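Local coordinates for protein cyclin-dependent kinase inhibitor 3 (Homo sapiens, PDB 1FPZ) that removes phosphate from phosphotyrosine and phosphoserine or phosphothreonine in proteins, including the activating phosphothreonine of the cell-cycle kinase CDK2, at residues Leu149-Leu154 and Asp169-Leu174. The protein carries 1 engineered substitution. Sequence-based numbering, arbitrary orientation.
Sequences LVAACL and DSLRDL
A151 and A152, which meet L171 across the contact, lie in a helical turn closed by the 2.8 Å hydrogen bond from C153 N to L149 O. No hydrogen bond crosses between 149-154 and 169-174; L171 reaches across with its forked end. Its CD1 sits 3.6 Å from the methyl of A151, while CD2 lies 3.8 Å from A152 N and 4.0 Å from A152 CB, close against the backbone itself. CB already points at the other helix; chi1 of -86° sets CG roughly anti to the carbonyl carbon, placing the methyls against A151 and A152. C148 and L155 also touch L171, a knob in the hole formed by these four residues of helix 146-158. The small alanines permit this approach, with A152 CA and L171 CA only 6.7 Å apart. An alanine in place of L171 is likely to open a gap beside A151 and A152, whose methyls would lose CD1 and CD2. Away from this contact, R172 NH1 forms a salt bridge with D169 OD1 (2.9 Å). Helix 146-158 follows the phosphate-binding loop of the phosphatase fold; the buried meeting of methyls with methyls and helix backbone is consistent with hydrophobic burial joining the helices here.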
ATOM      1  N   LEU A 149      -0.342  -3.998   5.923  1.00 34.53           N
ATOM      2  CA  LEU A 149      -1.333  -3.630   6.928  1.00 33.49           C
ATOM      3  C   LEU A 149      -2.573  -3.070   6.222  1.00 32.70           C
ATOM      4  O   LEU A 149      -3.702  -3.484   6.502  1.00 34.77           O
ATOM      5  CB  LEU A 149      -0.748  -2.578   7.879  1.00 34.22           C
ATOM      6  CG  LEU A 149      -1.583  -2.017   9.021  1.00 34.20           C
ATOM      7  CD1 LEU A 149      -1.530  -2.944  10.207  1.00 34.60           C
ATOM      8  CD2 LEU A 149      -1.024  -0.671   9.418  1.00 33.44           C
ATOM      9  N   VAL A 150      -2.354  -2.142   5.294  1.00 29.88           N
ATOM     10  CA  VAL A 150      -3.441  -1.532   4.543  1.00 27.16           C
ATOM     11  C   VAL A 150      -4.112  -2.583   3.655  1.00 25.37           C
ATOM     12  O   VAL A 150      -5.320  -2.664   3.597  1.00 25.36           O
ATOM     13  CB  VAL A 150      -2.929  -0.352   3.672  1.00 25.94           C
ATOM     14  CG1 VAL A 150      -4.026   0.152   2.772  1.00 24.20           C
ATOM     15  CG2 VAL A 150      -2.433   0.783   4.568  1.00 24.86           C
ATOM     16  N   ALA A 151      -3.323  -3.401   2.977  1.00 25.88           N
ATOM     17  CA  ALA A 151      -3.870  -4.442   2.104  1.00 24.30           C
ATOM     18  C   ALA A 151      -4.735  -5.376   2.929  1.00 24.94           C
ATOM     19  O   ALA A 151      -5.854  -5.674   2.554  1.00 24.31           O
ATOM     20  CB  ALA A 151      -2.740  -5.221   1.461  1.00 23.01           C
ATOM     21  N   ALA A 152      -4.203  -5.843   4.062  1.00 26.23           N
ATOM     22  CA  ALA A 152      -4.940  -6.763   4.920  1.00 26.56           C
ATOM     23  C   ALA A 152      -6.169  -6.082   5.507  1.00 27.30           C
ATOM     24  O   ALA A 152      -7.198  -6.719   5.739  1.00 29.76           O
ATOM     25  CB  ALA A 152      -4.044  -7.273   5.998  1.00 26.68           C
ATOM     26  N   CYS A 153      -6.066  -4.787   5.757  1.00 27.28           N
ATOM     27  CA  CYS A 153      -7.218  -4.053   6.257  1.00 28.30           C
ATOM     28  C   CYS A 153      -8.316  -4.026   5.184  1.00 26.85           C
ATOM     29  O   CYS A 153      -9.491  -4.162   5.494  1.00 27.76           O
ATOM     30  CB  CYS A 153      -6.813  -2.622   6.607  1.00 30.61           C
ATOM     31  SG  CYS A 153      -6.506  -2.369   8.333  1.00 32.75           S
ATOM     32  N   LEU A 154      -7.916  -3.849   3.922  1.00 26.60           N
ATOM     33  CA  LEU A 154      -8.865  -3.785   2.798  1.00 25.56           C
ATOM     34  C   LEU A 154      -9.616  -5.120   2.661  1.00 26.56           C
ATOM     35  O   LEU A 154     -10.785  -5.132   2.317  1.00 27.44           O
ATOM     36  CB  LEU A 154      -8.134  -3.442   1.482  1.00 23.91           C
ATOM     37  CG  LEU A 154      -8.995  -3.416   0.185  1.00 23.96           C
ATOM     38  CD1 LEU A 154      -9.784  -2.118   0.103  1.00 20.00           C
ATOM     39  CD2 LEU A 154      -8.116  -3.519  -1.078  1.00 21.69           C
ATOM     40  N   ASP A 169      -2.604 -14.063   6.700  1.00 40.66           N
ATOM     41  CA  ASP A 169      -2.057 -15.203   5.967  1.00 40.25           C
ATOM     42  C   ASP A 169      -1.963 -14.913   4.467  1.00 39.47           C
ATOM     43  O   ASP A 169      -0.974 -15.238   3.814  1.00 38.40           O
ATOM     44  CB  ASP A 169      -2.926 -16.444   6.200  1.00 41.14           C
ATOM     45  CG  ASP A 169      -2.990 -16.853   7.671  1.00 41.87           C
ATOM     46  OD1 ASP A 169      -1.989 -16.628   8.386  1.00 41.31           O
ATOM     47  OD2 ASP A 169      -4.027 -17.416   8.108  1.00 39.37           O
ATOM     48  N   SER A 170      -3.000 -14.293   3.915  1.00 39.35           N
ATOM     49  CA  SER A 170      -2.984 -13.977   2.490  1.00 39.13           C
ATOM     50  C   SER A 170      -1.827 -13.061   2.114  1.00 39.72           C
ATOM     51  O   SER A 170      -1.200 -13.250   1.075  1.00 39.04           O
ATOM     52  CB  SER A 170      -4.295 -13.325   2.059  1.00 38.64           C
ATOM     53  OG  SER A 170      -5.413 -14.135   2.364  1.00 39.31           O
ATOM     54  N   LEU A 171      -1.539 -12.061   2.943  1.00 41.30           N
ATOM     55  CA  LEU A 171      -0.437 -11.147   2.649  1.00 41.78           C
ATOM     56  C   LEU A 171       0.906 -11.818   2.909  1.00 43.07           C
ATOM     57  O   LEU A 171       1.888 -11.569   2.194  1.00 43.72           O
ATOM     58  CB  LEU A 171      -0.566  -9.857   3.477  1.00 40.98           C
ATOM     59  CG  LEU A 171      -1.432  -8.720   2.897  1.00 38.24           C
ATOM     60  CD1 LEU A 171      -0.846  -8.290   1.579  1.00 36.87           C
ATOM     61  CD2 LEU A 171      -2.880  -9.164   2.711  1.00 37.93           C
ATOM     62  N   ARG A 172       0.939 -12.677   3.926  1.00 44.14           N
ATOM     63  CA  ARG A 172       2.147 -13.417   4.274  1.00 45.61           C
ATOM     64  C   ARG A 172       2.529 -14.254   3.048  1.00 46.55           C
ATOM     65  O   ARG A 172       3.698 -14.365   2.692  1.00 45.98           O
ATOM     66  CB  ARG A 172       1.869 -14.317   5.497  1.00 45.01           C
ATOM     67  CG  ARG A 172       1.519 -13.584   6.831  1.00 43.85           C
ATOM     68  CD  ARG A 172       1.097 -14.570   7.959  1.00 42.48           C
ATOM     69  NE  ARG A 172       0.916 -13.960   9.287  1.00 41.24           N
ATOM     70  CZ  ARG A 172       0.426 -14.593  10.356  1.00 39.96           C
ATOM     71  NH1 ARG A 172       0.055 -15.869  10.289  1.00 38.85           N
ATOM     72  NH2 ARG A 172       0.288 -13.950  11.503  1.00 38.75           N
ATOM     73  N   ASP A 173       1.510 -14.807   2.390  1.00 48.93           N
ATOM     74  CA  ASP A 173       1.692 -15.633   1.202  1.00 50.62           C
ATOM     75  C   ASP A 173       2.162 -14.814   0.023  1.00 50.48           C
ATOM     76  O   ASP A 173       2.701 -15.356  -0.934  1.00 50.20           O
ATOM     77  CB  ASP A 173       0.379 -16.332   0.839  1.00 52.86           C
ATOM     78  CG  ASP A 173      -0.108 -17.290   1.936  1.00 54.16           C
ATOM     79  OD1 ASP A 173      -1.162 -17.946   1.726  1.00 55.50           O
ATOM     80  OD2 ASP A 173       0.552 -17.388   2.998  1.00 53.01           O
ATOM     81  N   LEU A 174       1.952 -13.503   0.100  1.00 51.68           N
ATOM     82  CA  LEU A 174       2.347 -12.589  -0.965  1.00 53.31           C
ATOM     83  C   LEU A 174       3.690 -11.914  -0.711  1.00 55.25           C
ATOM     84  O   LEU A 174       4.494 -11.760  -1.625  1.00 54.77           O
ATOM     85  CB  LEU A 174       1.290 -11.494  -1.141  1.00 51.53           C
ATOM     86  CG  LEU A 174       1.159 -10.719  -2.465  1.00 50.32           C
ATOM     87  CD1 LEU A 174       1.359  -9.237  -2.196  1.00 48.79           C
ATOM     88  CD2 LEU A 174       2.136 -11.231  -3.521  1.00 48.33           C
TER